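Side-chain contact in disulphide isomerase (Xylella fastidiosa, PDB 3FK8), which probably catalyses the exchange or isomerisation of disulphide bonds as a thioredoxin-like protein: residues H11-A14 against W15-V18. Numbering follows the deposited sequence.
Sequences HADA and WTQV
D13 turns its carboxylate onto T16, the third residue of the turn that follows it, and both oxygens are used. OD1 accepts from the backbone N of T16 at 3.2 Å; the N-H points at it almost straight (166°), yet reaches it from above the carboxylate plane. OD2 takes the T16 hydroxyl in the conformer described, one of two, where the 2.5 Å from OG1 to D13 OD2 is so short that its exact value is doubtful. CG of D13 lies anti to the backbone N (chi1 173°), which folds the carboxylate over the helix end; in this conformer the T16 torsion (chi1 -62°) brings OG1 to the side of its own amide, where both meet the acid. A water links D13 OD1, at 2.7 Å, to the preceding amide, accepting from W15 N at 3.1 Å. D13 is thus the N-cap of helix 14-28, which packs on strand 65-70 and helix 78-83 of the thioredoxin-like fold; the negative group at the helix N-terminus is probably favoured by the helix dipole. Backbone bonds then start the spiral: Q17 N to D13 O at 3.0 Å, V18 N to A14 O at 2.8 Å. In van der Waals contact, the extended Q17 chain runs back past the cap and lays OE1 3.4 Å from the A12 CB methyl. A14 and V18 are buried, both against L80 and I69; the W15 indole swings away from the cap, its NE1 bonded to E79 and its side chain touching L80 and A83.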
loop_
_atom_site.group_PDB
_atom_site.type_symbol
_atom_site.label_atom_id
_atom_site.label_comp_id
_atom_site.label_asym_id
_atom_site.label_seq_id
_atom_site.Cartn_x
_atom_site.Cartn_y
_atom_site.Cartn_z
ATOM N N HIS A 11 2.869 -12.526 -9.754
ATOM C CA HIS A 11 2.076 -13.007 -10.876
ATOM C C HIS A 11 0.753 -12.298 -11.031
ATOM O O HIS A 11 0.054 -12.539 -12.036
ATOM C CB HIS A 11 1.839 -14.531 -10.740
ATOM C CG HIS A 11 3.105 -15.301 -10.637
ATOM N ND1 HIS A 11 4.071 -15.238 -11.611
ATOM C CD2 HIS A 11 3.648 -15.977 -9.597
ATOM C CE1 HIS A 11 5.121 -15.937 -11.223
ATOM N NE2 HIS A 11 4.890 -16.389 -10.001
ATOM N N ALA A 12 0.407 -11.428 -10.065
ATOM C CA ALA A 12 -0.889 -10.779 -10.100
ATOM C C ALA A 12 -1.024 -9.830 -11.297
ATOM O O ALA A 12 -0.053 -9.199 -11.744
ATOM C CB ALA A 12 -1.121 -10.037 -8.797
ATOM N N ASP A 13 -2.256 -9.715 -11.790
ATOM C CA ASP A 13 -2.663 -8.700 -12.744
ATOM C C ASP A 13 -3.017 -7.483 -11.889
ATOM O O ASP A 13 -4.140 -7.360 -11.419
ATOM C CB ASP A 13 -3.856 -9.240 -13.574
ATOM C CG ASP A 13 -4.477 -8.201 -14.477
ATOM O OD1 ASP A 13 -4.062 -6.994 -14.481
ATOM O OD2 ASP A 13 -5.459 -8.614 -15.189
ATOM N N ALA A 14 -2.029 -6.616 -11.651
ATOM C CA ALA A 14 -2.239 -5.550 -10.694
ATOM C C ALA A 14 -3.342 -4.575 -11.149
ATOM O O ALA A 14 -4.106 -4.084 -10.328
ATOM C CB ALA A 14 -0.915 -4.822 -10.456
ATOM N N TRP A 15 -3.431 -4.242 -12.445
ATOM C CA TRP A 15 -4.493 -3.337 -12.887
ATOM C C TRP A 15 -5.892 -3.868 -12.575
ATOM O O TRP A 15 -6.768 -3.122 -12.130
ATOM C CB TRP A 15 -4.425 -3.060 -14.388
ATOM C CG TRP A 15 -3.407 -1.999 -14.730
ATOM C CD1 TRP A 15 -2.137 -2.194 -15.191
ATOM C CD2 TRP A 15 -3.600 -0.589 -14.640
ATOM N NE1 TRP A 15 -1.520 -0.981 -15.381
ATOM C CE2 TRP A 15 -2.410 0.025 -15.086
ATOM C CE3 TRP A 15 -4.675 0.217 -14.232
ATOM C CZ2 TRP A 15 -2.251 1.440 -15.120
ATOM C CZ3 TRP A 15 -4.502 1.638 -14.244
ATOM C CH2 TRP A 15 -3.300 2.216 -14.696
ATOM N N THR A 16 -6.080 -5.170 -12.814
ATOM C CA THR A 16 -7.365 -5.807 -12.493
ATOM C C THR A 16 -7.633 -5.743 -11.008
ATOM O O THR A 16 -8.735 -5.343 -10.598
ATOM C CB THR A 16 -7.434 -7.216 -13.028
ATOM O OG1 THR A 16 -7.320 -7.141 -14.445
ATOM C CG2 THR A 16 -8.805 -7.816 -12.750
ATOM N N GLN A 17 -6.603 -6.048 -10.209
ATOM C CA GLN A 17 -6.735 -6.000 -8.747
ATOM C C GLN A 17 -7.067 -4.610 -8.248
ATOM O O GLN A 17 -7.911 -4.467 -7.366
ATOM C CB GLN A 17 -5.519 -6.560 -8.029
ATOM C CG GLN A 17 -5.408 -8.064 -8.262
ATOM C CD GLN A 17 -4.367 -8.751 -7.426
ATOM O OE1 GLN A 17 -3.381 -8.136 -7.026
ATOM N NE2 GLN A 17 -4.550 -10.067 -7.186
ATOM N N VAL A 18 -6.426 -3.585 -8.819
ATOM C CA VAL A 18 -6.720 -2.225 -8.393
ATOM C C VAL A 18 -8.155 -1.852 -8.811
ATOM O O VAL A 18 -8.896 -1.266 -8.053
ATOM C CB VAL A 18 -5.699 -1.248 -8.990
ATOM C CG1 VAL A 18 -6.120 0.194 -8.793
ATOM C CG2 VAL A 18 -4.326 -1.478 -8.357
HETATM O O HOH W 1 -1.870 -5.464 -14.849
#